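Long-range contacts in arginine decarboxylase, A207R protein (Paramecium bursaria Chlorella virus 1, PDB 2NVA), which decarboxylates arginine to agmatine with pyridoxal 5'-phosphate as its cofactor: residues Val47-Asp52 with Trp350-Asn355; Lys129-Ile134 with Gly172-Val177; Glu312-Ser317 with Ala335-His340. One frame throughout, in Å; residues are numbered along the deposited sequence.

In the fold
The three contacts sample a pyridoxal-binding TIM barrel, a mixed β-sheet domain and the seam between them. Contact 1 brings together 47-52, just after barrel strand 41-46, and the loop 350-355, far along the chain, and so encloses both other contacts along the chain. Contact 2 pairs the adjacent barrel strands 129-133 and 170-174; contact 3 belongs to the hairpin of strands 314-320 and 331-337 in the mixed sheet. Contacts 1 and 2, with centres about 23 Å apart, both touch PL2, the cofactor-agmatine adduct, so the cofactor site draws on distant parts of the chain. Contact 3 lies away from that site, its centre about 49 Å from that of contact 2.

Contact 1: Val47-Asp52 with Trp350-Asn355; sequences VKCNND and WGAYTN. With PL2 ((4-{[(4-{[amino(imino)methyl]amino}butyl)amino]methyl}-5-hydroxy-6-methylpyridin-3-yl)methyl dihydrogen phosphate), chain I.
One backbone bond, Y353 N to C49 O at 3.0 Å, ties the short 3-10 turn 47-49 to the irregular loop 350-355. Beside it, C49 covers one face of the Y353 ring. Its SG, swung anti to the backbone N (chi1 -176°), lies 3.8 Å from the ring centroid, somewhat toward the rim, and also touches A352 CB at 3.6 Å. Over the opposite face runs CD of the agmatine tail of PL2, leaving the ring sandwiched between cysteine and ligand while Y353 OH donates to phosphate oxygen OP3 at 2.6 Å.

N50 provides the side-chain polar grip. Its ND2 meets a lone pair of G351 O in the carbonyl plane, at 2.8 Å. Its OD1 receives N355 ND2 at 3.1 Å along a nearly straight bond (177°), from above the carbonyl plane, and D52 N from the other face, which closes an Asx turn. The two amide planes stand 60° apart; a water accepts from N50 ND2 and donates to N355 OD1, adding a second link.

K48 bends at its far end to bring NZ within 3.8 Å of PL2 C2, and D67 holds that NZ in a salt bridge. A cofactor-binding lysine just beyond the first barrel strand, with a phosphate-binding tyrosine from the β-domain, is characteristic of the active site of ornithine decarboxylase-like enzymes, here completed by D325 of the second subunit.

Contact 2: Lys129-Ile134 with Gly172-Val177; sequences KMILRI and GISFHV. With PL2 ((4-{[(4-{[amino(imino)methyl]amino}butyl)amino]methyl}-5-hydroxy-6-methylpyridin-3-yl)methyl dihydrogen phosphate), chain I.
R133 runs alongside H176, the two side chains pointing the same way, with NH2 of the arginine 3.5 Å from CB of the histidine. The arginine chain is extended from CG to NE, and its guanidinium is inclined by 35° to the imidazole. A water at the guanidinium edge accepts from R133 NE at 2.9 Å and from the backbone N of H176, and donates to I134 O. H176 is one of several residues that bind the cofactor: NE2 donates to phosphate-ester oxygen OP4 of PL2 at 3.1 Å, while CD2 approaches the pyridine ring, 3.4 Å from C4. Its ND1 is hydrogen-bonded to G178 N, a second tether on the ring's rotation.

Earlier along the two strands, the backbones pair in parallel through L132 N to G172 O, S174 N to L132 O and I134 N to S174 O. S174 OG, set between its own backbone N and carbonyl carbon (chi1 73°), rests against R133 CB at 3.4 Å, and S174 CB meets I131 CG2 at 3.6 Å. On the face that carries L132 and I173, L132 CB meets I173 CD1; near the strand end I134 CD1 lies against I173 CG2 at 4.0 Å.

The pair belongs to a right-handed beta-alpha-beta crossover of the TIM barrel, whose helix 156-165 covers L132 and I134; helix 184-204 packs on I134 and F175, and strand 109-112 continues the sheet beyond 129-133.

Contact 3: Glu312-Ser317 with Ala335-His340; sequences EEYVPS and ALPELH
A chi1 of -81° carries the ring of Y314 away from its own carbonyl carbon and over P337, while E312, extended at chi1 but bent at chi2 (80°), lays its CG against the same proline. P337 CD sits over the centre of the tyrosine ring, 3.7 Å from the centroid and close to the ring normal, in a CH-pi contact; its CG lies 3.6 Å from Y314 CE1. Y314 and P337 run side by side in the same direction. E312 instead crosses the proline at about a right angle, CG to P337 CB being 3.6 Å.

These contacts belong to a β-hairpin of strands 314-320 and 331-337 within the mixed sheet of the β-domain, where V315 and L336 form an antiparallel hydrogen-bonded pair: V315 N to L336 O is 2.7 Å and L336 N to V315 O 3.1 Å. The short segments are strongly twisted from true antiparallel, their N-to-C directions 126° apart. V315 CG2 rests on L336 O at 3.4 Å, and the valine also packs on Y278 of strand 277-282, the next strand of the sheet.

Where the two segments part, water takes over from direct bonding. E312 OE2 accepts from two waters, each at 2.7 Å; one also donates to E338 O, the other to E313 O while accepting from E338 N. The carboxylate of E338 has its own partner, a salt bridge from OE2 to K271 on strand 262-274.

Contact 1: Val47-Asp52 with Trp350-Asn355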
loop_
_atom_site.group_PDB
_atom_site.type_symbol
_atom_site.label_atom_id
_atom_site.label_comp_id
_atom_site.label_asym_id
_atom_site.label_seq_id
_atom_site.Cartn_x
_atom_site.Cartn_y
_atom_site.Cartn_z
ATOM N N VAL A 47 -7.818 9.978 -13.352
ATOM C CA VAL A 47 -7.979 8.532 -13.473
ATOM C C VAL A 47 -7.377 7.770 -12.266
ATOM O O VAL A 47 -7.918 6.742 -11.836
ATOM C CB VAL A 47 -7.324 8.054 -14.804
ATOM C CG1 VAL A 47 -7.312 6.517 -14.921
ATOM C CG2 VAL A 47 -8.056 8.702 -16.011
ATOM N N LYS A 48 -6.285 8.301 -11.726
ATOM C CA LYS A 48 -5.579 7.683 -10.600
ATOM C C LYS A 48 -6.455 7.475 -9.373
ATOM O O LYS A 48 -6.171 6.601 -8.557
ATOM C CB LYS A 48 -4.356 8.529 -10.206
ATOM C CG LYS A 48 -4.720 9.961 -9.833
ATOM C CD LYS A 48 -3.520 10.788 -9.372
ATOM C CE LYS A 48 -2.777 11.443 -10.529
ATOM N NZ LYS A 48 -3.620 12.410 -11.386
ATOM N N CYS A 49 -7.499 8.282 -9.238
ATOM C CA CYS A 49 -8.369 8.211 -8.065
ATOM C C CYS A 49 -9.222 6.934 -8.054
ATOM O O CYS A 49 -9.453 6.342 -6.995
ATOM C CB CYS A 49 -9.256 9.452 -8.007
ATOM S SG CYS A 49 -10.314 9.567 -6.541
ATOM N N ASN A 50 -9.666 6.525 -9.247
ATOM C CA ASN A 50 -10.447 5.313 -9.435
ATOM C C ASN A 50 -10.494 5.040 -10.925
ATOM O O ASN A 50 -11.072 5.822 -11.691
ATOM C CB ASN A 50 -11.870 5.478 -8.883
ATOM C CG ASN A 50 -12.630 4.171 -8.838
ATOM O OD1 ASN A 50 -12.352 3.260 -9.610
ATOM N ND2 ASN A 50 -13.588 4.066 -7.913
ATOM N N ASN A 51 -9.851 3.956 -11.336
ATOM C CA ASN A 51 -9.746 3.617 -12.759
ATOM C C ASN A 51 -10.718 2.520 -13.199
ATOM O O ASN A 51 -10.518 1.896 -14.230
ATOM C CB ASN A 51 -8.312 3.207 -13.089
ATOM C CG ASN A 51 -7.792 2.134 -12.149
ATOM O OD1 ASN A 51 -8.560 1.371 -11.557
ATOM N ND2 ASN A 51 -6.470 2.060 -12.019
ATOM N N ASP A 52 -11.753 2.282 -12.392
ATOM C CA ASP A 52 -12.819 1.352 -12.735
ATOM C C ASP A 52 -13.293 1.613 -14.168
ATOM O O ASP A 52 -13.651 2.736 -14.517
ATOM C CB ASP A 52 -13.966 1.521 -11.731
ATOM C CG ASP A 52 -15.155 0.644 -12.052
ATOM O OD1 ASP A 52 -16.074 1.131 -12.741
ATOM O OD2 ASP A 52 -15.159 -0.531 -11.628
ATOM N N TRP A 350 -17.135 5.021 -0.663
ATOM C CA TRP A 350 -15.833 4.358 -0.616
ATOM C C TRP A 350 -15.245 4.163 -2.019
ATOM O O TRP A 350 -14.732 3.089 -2.345
ATOM C CB TRP A 350 -15.914 3.025 0.159
ATOM C CG TRP A 350 -14.647 2.784 0.914
ATOM C CD1 TRP A 350 -13.669 1.868 0.637
ATOM C CD2 TRP A 350 -14.197 3.526 2.043
ATOM N NE1 TRP A 350 -12.632 1.989 1.547
ATOM C CE2 TRP A 350 -12.939 2.999 2.421
ATOM C CE3 TRP A 350 -14.743 4.598 2.782
ATOM C CZ2 TRP A 350 -12.196 3.517 3.499
ATOM C CZ3 TRP A 350 -14.014 5.102 3.872
ATOM C CH2 TRP A 350 -12.755 4.557 4.216
ATOM N N GLY A 351 -15.319 5.212 -2.840
ATOM C CA GLY A 351 -14.867 5.120 -4.216
ATOM C C GLY A 351 -13.586 5.878 -4.563
ATOM O O GLY A 351 -13.069 5.717 -5.660
ATOM N N ALA A 352 -13.074 6.691 -3.639
ATOM C CA ALA A 352 -11.917 7.549 -3.927
ATOM C C ALA A 352 -10.657 7.069 -3.219
ATOM O O ALA A 352 -10.621 7.056 -1.993
ATOM C CB ALA A 352 -12.230 8.977 -3.543
ATOM N N TYR A 353 -9.645 6.663 -4.008
ATOM C CA TYR A 353 -8.364 6.177 -3.482
ATOM C C TYR A 353 -8.609 4.957 -2.594
ATOM O O TYR A 353 -8.064 4.864 -1.490
ATOM C CB TYR A 353 -7.612 7.294 -2.720
ATOM C CG TYR A 353 -7.398 8.511 -3.587
ATOM C CD1 TYR A 353 -6.497 8.465 -4.657
ATOM C CD2 TYR A 353 -8.103 9.686 -3.363
ATOM C CE1 TYR A 353 -6.302 9.557 -5.481
ATOM C CE2 TYR A 353 -7.914 10.799 -4.181
ATOM C CZ TYR A 353 -7.015 10.717 -5.247
ATOM O OH TYR A 353 -6.817 11.801 -6.071
ATOM N N THR A 354 -9.433 4.028 -3.092
ATOM C CA THR A 354 -9.785 2.830 -2.345
ATOM C C THR A 354 -9.333 1.593 -3.122
ATOM O O THR A 354 -8.258 1.038 -2.835
ATOM C CB THR A 354 -11.287 2.789 -2.008
ATOM O OG1 THR A 354 -12.059 2.916 -3.216
ATOM C CG2 THR A 354 -11.637 3.946 -1.080
ATOM N N ASN A 355 -10.114 1.198 -4.130
ATOM C CA ASN A 355 -9.769 0.032 -4.944
ATOM C C ASN A 355 -8.432 0.165 -5.701
ATOM O O ASN A 355 -7.755 -0.829 -5.906
ATOM C CB ASN A 355 -10.898 -0.355 -5.908
ATOM C CG ASN A 355 -11.464 0.838 -6.668
ATOM O OD1 ASN A 355 -12.183 1.672 -6.095
ATOM N ND2 ASN A 355 -11.173 0.908 -7.973
HETATM N N1 PL2 I . -4.525 16.224 -10.425
HETATM C C2 PL2 I . -3.282 15.914 -10.019
HETATM C C2A PL2 I . -2.065 16.331 -10.868
HETATM C C3 PL2 I . -3.127 15.211 -8.817
HETATM O O3 PL2 I . -1.859 14.924 -8.420
HETATM C C4 PL2 I . -4.234 14.833 -8.032
HETATM C C4A PL2 I . -4.104 14.041 -6.697
HETATM C C5 PL2 I . -5.502 15.200 -8.525
HETATM C C6 PL2 I . -5.611 15.888 -9.719
HETATM P P PL2 I . -8.389 15.002 -5.894
HETATM N N PL2 I . -2.812 14.280 -6.016
HETATM C CA PL2 I . -2.329 13.067 -5.341
HETATM C CG PL2 I . -2.810 11.336 -3.557
HETATM O OP2 PL2 I . -8.310 15.385 -4.337
HETATM O OP3 PL2 I . -8.791 13.426 -5.954
HETATM O OP1 PL2 I . -9.361 15.865 -6.629
HETATM O OP4 PL2 I . -6.867 15.150 -6.397
HETATM C C5M PL2 I . -6.783 14.840 -7.743
HETATM C CB PL2 I . -3.365 12.536 -4.327
HETATM C CD PL2 I . -3.831 10.822 -2.514
HETATM N NE PL2 I . -3.231 9.613 -1.907
HETATM C CZ PL2 I . -3.875 8.697 -1.169
HETATM N NH2 PL2 I . -3.185 7.631 -0.694
HETATM N NH1 PL2 I . -5.177 8.831 -0.896
HETATM O O HOH W 1 -10.238 3.821 -5.958
HETATM O O HOH W 2 -14.807 1.580 -6.926
#

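Contact 2: Lys129-Ile134 with Gly172-Val177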
loop_
_atom_site.group_PDB
_atom_site.type_symbol
_atom_site.label_atom_id
_atom_site.label_comp_id
_atom_site.label_asym_id
_atom_site.label_seq_id
_atom_site.Cartn_x
_atom_site.Cartn_y
_atom_site.Cartn_z
ATOM N N LYS A 129 2.132 20.705 -26.009
ATOM C CA LYS A 129 1.737 21.981 -25.427
ATOM C C LYS A 129 1.878 21.885 -23.917
ATOM O O LYS A 129 1.297 20.995 -23.298
ATOM C CB LYS A 129 0.316 22.352 -25.836
ATOM C CG LYS A 129 0.135 22.375 -27.363
ATOM C CD LYS A 129 -1.219 22.964 -27.759
ATOM C CE LYS A 129 -1.533 22.697 -29.241
ATOM N NZ LYS A 129 -0.495 23.290 -30.153
ATOM N N MET A 130 2.630 22.817 -23.335
ATOM C CA MET A 130 3.035 22.709 -21.935
ATOM C C MET A 130 2.284 23.629 -20.994
ATOM O O MET A 130 1.986 24.770 -21.334
ATOM C CB MET A 130 4.545 22.923 -21.787
ATOM C CG MET A 130 5.399 21.914 -22.570
ATOM S SD MET A 130 4.994 20.168 -22.258
ATOM C CE MET A 130 5.530 19.997 -20.552
ATOM N N ILE A 131 1.992 23.106 -19.802
ATOM C CA ILE A 131 1.330 23.865 -18.753
ATOM C C ILE A 131 2.277 23.935 -17.562
ATOM O O ILE A 131 2.683 22.911 -17.030
ATOM C CB ILE A 131 -0.036 23.227 -18.341
ATOM C CG1 ILE A 131 -1.032 23.295 -19.502
ATOM C CG2 ILE A 131 -0.614 23.920 -17.120
ATOM C CD1 ILE A 131 -2.311 22.466 -19.277
ATOM N N LEU A 132 2.633 25.149 -17.161
ATOM C CA LEU A 132 3.531 25.299 -16.028
ATOM C C LEU A 132 2.751 25.115 -14.730
ATOM O O LEU A 132 1.819 25.862 -14.456
ATOM C CB LEU A 132 4.246 26.659 -16.055
ATOM C CG LEU A 132 5.065 27.018 -14.804
ATOM C CD1 LEU A 132 6.253 26.081 -14.589
ATOM C CD2 LEU A 132 5.517 28.479 -14.848
ATOM N N ARG A 133 3.154 24.127 -13.941
ATOM C CA ARG A 133 2.558 23.923 -12.629
ATOM C C ARG A 133 3.304 24.750 -11.586
ATOM O O ARG A 133 4.521 24.619 -11.437
ATOM C CB ARG A 133 2.568 22.446 -12.230
ATOM C CG ARG A 133 1.930 22.207 -10.870
ATOM C CD ARG A 133 1.731 20.729 -10.604
ATOM N NE ARG A 133 1.360 20.478 -9.216
ATOM C CZ ARG A 133 1.128 19.262 -8.726
ATOM N NH1 ARG A 133 1.243 18.198 -9.512
ATOM N NH2 ARG A 133 0.787 19.105 -7.450
ATOM N N ILE A 134 2.563 25.609 -10.891
ATOM C CA ILE A 134 3.126 26.419 -9.816
ATOM C C ILE A 134 2.696 25.884 -8.457
ATOM O O ILE A 134 1.600 25.328 -8.318
ATOM C CB ILE A 134 2.758 27.921 -9.965
ATOM C CG1 ILE A 134 1.240 28.135 -9.850
ATOM C CG2 ILE A 134 3.272 28.432 -11.318
ATOM C CD1 ILE A 134 0.815 29.627 -9.758
ATOM N N GLY A 172 -0.424 27.519 -20.725
ATOM C CA GLY A 172 -1.157 27.823 -19.503
ATOM C C GLY A 172 -0.448 27.529 -18.202
ATOM O O GLY A 172 0.745 27.180 -18.167
ATOM N N ILE A 173 -1.215 27.690 -17.126
ATOM C CA ILE A 173 -0.693 27.571 -15.762
ATOM C C ILE A 173 -1.637 26.661 -14.990
ATOM O O ILE A 173 -2.857 26.773 -15.129
ATOM C CB ILE A 173 -0.612 28.963 -15.039
ATOM C CG1 ILE A 173 0.189 29.988 -15.860
ATOM C CG2 ILE A 173 -0.066 28.836 -13.609
ATOM C CD1 ILE A 173 1.673 29.665 -16.076
ATOM N N SER A 174 -1.061 25.772 -14.190
ATOM C CA SER A 174 -1.842 24.915 -13.301
ATOM C C SER A 174 -1.322 24.994 -11.865
ATOM O O SER A 174 -0.226 25.484 -11.608
ATOM C CB SER A 174 -1.800 23.468 -13.779
ATOM O OG SER A 174 -0.539 22.893 -13.520
ATOM N N PHE A 175 -2.125 24.486 -10.940
ATOM C CA PHE A 175 -1.705 24.322 -9.562
ATOM C C PHE A 175 -2.536 23.183 -8.999
ATOM O O PHE A 175 -3.572 22.829 -9.566
ATOM C CB PHE A 175 -1.936 25.611 -8.755
ATOM C CG PHE A 175 -3.384 26.081 -8.725
ATOM C CD1 PHE A 175 -4.287 25.563 -7.792
ATOM C CD2 PHE A 175 -3.838 27.061 -9.616
ATOM C CE1 PHE A 175 -5.625 25.995 -7.758
ATOM C CE2 PHE A 175 -5.173 27.505 -9.579
ATOM C CZ PHE A 175 -6.062 26.966 -8.647
ATOM N N HIS A 176 -2.076 22.619 -7.891
ATOM C CA HIS A 176 -2.919 21.744 -7.094
ATOM C C HIS A 176 -2.697 22.143 -5.649
ATOM O O HIS A 176 -1.569 22.065 -5.150
ATOM C CB HIS A 176 -2.559 20.276 -7.320
ATOM C CG HIS A 176 -3.645 19.333 -6.899
ATOM N ND1 HIS A 176 -4.357 19.501 -5.731
ATOM C CD2 HIS A 176 -4.153 18.227 -7.492
ATOM C CE1 HIS A 176 -5.243 18.524 -5.610
ATOM N NE2 HIS A 176 -5.135 17.735 -6.663
ATOM N N VAL A 177 -3.756 22.613 -4.991
ATOM C CA VAL A 177 -3.627 23.093 -3.614
ATOM C C VAL A 177 -3.364 21.959 -2.626
ATOM O O VAL A 177 -2.905 22.199 -1.505
ATOM C CB VAL A 177 -4.862 23.911 -3.157
ATOM C CG1 VAL A 177 -5.080 25.083 -4.080
ATOM C CG2 VAL A 177 -6.112 23.020 -3.073
HETATM N N1 PL2 I . -4.525 16.224 -10.425
HETATM C C2 PL2 I . -3.282 15.914 -10.019
HETATM C C2A PL2 I . -2.065 16.331 -10.868
HETATM C C3 PL2 I . -3.127 15.211 -8.817
HETATM O O3 PL2 I . -1.859 14.924 -8.420
HETATM C C4 PL2 I . -4.234 14.833 -8.032
HETATM C C4A PL2 I . -4.104 14.041 -6.697
HETATM C C5 PL2 I . -5.502 15.200 -8.525
HETATM C C6 PL2 I . -5.611 15.888 -9.719
HETATM P P PL2 I . -8.389 15.002 -5.894
HETATM N N PL2 I . -2.812 14.280 -6.016
HETATM C CA PL2 I . -2.329 13.067 -5.341
HETATM C CG PL2 I . -2.810 11.336 -3.557
HETATM O OP2 PL2 I . -8.310 15.385 -4.337
HETATM O OP3 PL2 I . -8.791 13.426 -5.954
HETATM O OP1 PL2 I . -9.361 15.865 -6.629
HETATM O OP4 PL2 I . -6.867 15.150 -6.397
HETATM C C5M PL2 I . -6.783 14.840 -7.743
HETATM C CB PL2 I . -3.365 12.536 -4.327
HETATM C CD PL2 I . -3.831 10.822 -2.514
HETATM N NE PL2 I . -3.231 9.613 -1.907
HETATM C CZ PL2 I . -3.875 8.697 -1.169
HETATM N NH2 PL2 I . -3.185 7.631 -0.694
HETATM N NH1 PL2 I . -5.177 8.831 -0.896
HETATM O O HOH W 3 0.728 22.776 -7.638
#

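Contact 3: Glu312-Ser317 with Ala335-His340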
loop_
_atom_site.group_PDB
_atom_site.type_symbol
_atom_site.label_atom_id
_atom_site.label_comp_id
_atom_site.label_asym_id
_atom_site.label_seq_id
_atom_site.Cartn_x
_atom_site.Cartn_y
_atom_site.Cartn_z
ATOM N N GLU A 312 -31.512 -1.015 20.379
ATOM C CA GLU A 312 -30.343 -1.923 20.410
ATOM C C GLU A 312 -29.195 -1.253 21.186
ATOM O O GLU A 312 -28.933 -0.059 21.020
ATOM C CB GLU A 312 -29.917 -2.281 18.970
ATOM C CG GLU A 312 -28.653 -3.173 18.817
ATOM C CD GLU A 312 -28.937 -4.660 19.038
ATOM O OE1 GLU A 312 -30.120 -5.088 18.934
ATOM O OE2 GLU A 312 -27.966 -5.398 19.312
ATOM N N GLU A 313 -28.537 -2.024 22.045
ATOM C CA GLU A 313 -27.433 -1.494 22.857
ATOM C C GLU A 313 -26.185 -1.379 21.970
ATOM O O GLU A 313 -25.838 -2.339 21.292
ATOM C CB GLU A 313 -27.158 -2.458 24.020
ATOM C CG GLU A 313 -25.930 -2.100 24.876
ATOM C CD GLU A 313 -25.397 -3.273 25.687
ATOM O OE1 GLU A 313 -25.893 -4.416 25.545
ATOM O OE2 GLU A 313 -24.467 -3.061 26.495
ATOM N N TYR A 314 -25.521 -0.221 21.963
ATOM C CA TYR A 314 -24.244 -0.101 21.239
ATOM C C TYR A 314 -23.118 -0.462 22.190
ATOM O O TYR A 314 -23.202 -0.165 23.382
ATOM C CB TYR A 314 -24.034 1.317 20.704
ATOM C CG TYR A 314 -24.746 1.637 19.401
ATOM C CD1 TYR A 314 -26.026 1.147 19.135
ATOM C CD2 TYR A 314 -24.139 2.440 18.438
ATOM C CE1 TYR A 314 -26.697 1.462 17.933
ATOM C CE2 TYR A 314 -24.787 2.757 17.234
ATOM C CZ TYR A 314 -26.058 2.260 16.986
ATOM O OH TYR A 314 -26.678 2.595 15.793
ATOM N N VAL A 315 -22.077 -1.099 21.662
ATOM C CA VAL A 315 -20.952 -1.543 22.485
ATOM C C VAL A 315 -19.648 -0.991 21.904
ATOM O O VAL A 315 -19.586 -0.678 20.713
ATOM C CB VAL A 315 -20.910 -3.086 22.619
ATOM C CG1 VAL A 315 -22.143 -3.597 23.393
ATOM C CG2 VAL A 315 -20.795 -3.768 21.240
ATOM N N PRO A 316 -18.605 -0.847 22.748
ATOM C CA PRO A 316 -17.370 -0.287 22.189
ATOM C C PRO A 316 -16.651 -1.324 21.319
ATOM O O PRO A 316 -16.379 -2.432 21.779
ATOM C CB PRO A 316 -16.546 0.098 23.420
ATOM C CG PRO A 316 -17.183 -0.626 24.586
ATOM C CD PRO A 316 -18.514 -1.146 24.190
ATOM N N SER A 317 -16.383 -0.950 20.071
ATOM C CA SER A 317 -15.920 -1.892 19.047
ATOM C C SER A 317 -14.583 -1.463 18.463
ATOM O O SER A 317 -14.283 -0.266 18.390
ATOM C CB SER A 317 -16.968 -1.986 17.926
ATOM O OG SER A 317 -18.245 -2.311 18.476
ATOM N N ALA A 335 -18.584 2.981 18.430
ATOM C CA ALA A 335 -19.740 2.383 19.094
ATOM C C ALA A 335 -20.664 1.773 18.032
ATOM O O ALA A 335 -21.051 2.449 17.067
ATOM C CB ALA A 335 -20.477 3.440 19.899
ATOM N N LEU A 336 -21.007 0.495 18.206
ATOM C CA LEU A 336 -21.849 -0.219 17.240
ATOM C C LEU A 336 -22.719 -1.235 17.977
ATOM O O LEU A 336 -22.343 -1.665 19.060
ATOM C CB LEU A 336 -20.967 -0.958 16.210
ATOM C CG LEU A 336 -20.175 -0.170 15.153
ATOM C CD1 LEU A 336 -19.265 -1.119 14.359
ATOM C CD2 LEU A 336 -21.103 0.602 14.218
ATOM N N PRO A 337 -23.858 -1.643 17.379
ATOM C CA PRO A 337 -24.549 -2.816 17.870
ATOM C C PRO A 337 -23.561 -3.992 17.850
ATOM O O PRO A 337 -22.649 -4.008 17.012
ATOM C CB PRO A 337 -25.655 -3.032 16.827
ATOM C CG PRO A 337 -25.905 -1.671 16.252
ATOM C CD PRO A 337 -24.534 -1.050 16.202
ATOM N N GLU A 338 -23.727 -4.944 18.754
ATOM C CA GLU A 338 -22.881 -6.126 18.737
ATOM C C GLU A 338 -22.949 -6.828 17.374
ATOM O O GLU A 338 -24.036 -7.012 16.813
ATOM C CB GLU A 338 -23.258 -7.115 19.848
ATOM C CG GLU A 338 -22.273 -8.273 19.927
ATOM C CD GLU A 338 -22.515 -9.199 21.100
ATOM O OE1 GLU A 338 -23.415 -8.921 21.940
ATOM O OE2 GLU A 338 -21.791 -10.212 21.190
ATOM N N LEU A 339 -21.787 -7.205 16.842
ATOM C CA LEU A 339 -21.735 -7.916 15.562
ATOM C C LEU A 339 -21.377 -9.388 15.805
ATOM O O LEU A 339 -20.874 -9.738 16.879
ATOM C CB LEU A 339 -20.689 -7.278 14.645
ATOM C CG LEU A 339 -20.779 -5.777 14.373
ATOM C CD1 LEU A 339 -19.547 -5.295 13.610
ATOM C CD2 LEU A 339 -22.029 -5.467 13.594
ATOM N N HIS A 340 -21.625 -10.229 14.805
ATOM C CA HIS A 340 -21.344 -11.656 14.889
ATOM C C HIS A 340 -20.607 -12.130 13.652
ATOM O O HIS A 340 -20.775 -11.557 12.571
ATOM C CB HIS A 340 -22.649 -12.427 15.070
ATOM C CG HIS A 340 -23.376 -12.037 16.316
ATOM N ND1 HIS A 340 -24.433 -11.160 16.317
ATOM C CD2 HIS A 340 -23.121 -12.322 17.612
ATOM C CE1 HIS A 340 -24.838 -10.965 17.558
ATOM N NE2 HIS A 340 -24.062 -11.666 18.361
HETATM O O HOH W 4 -26.718 -6.638 17.242
HETATM O O HOH W 5 -25.794 -5.011 20.911
HETATM O O HOH W 6 -20.192 -4.158 17.915
#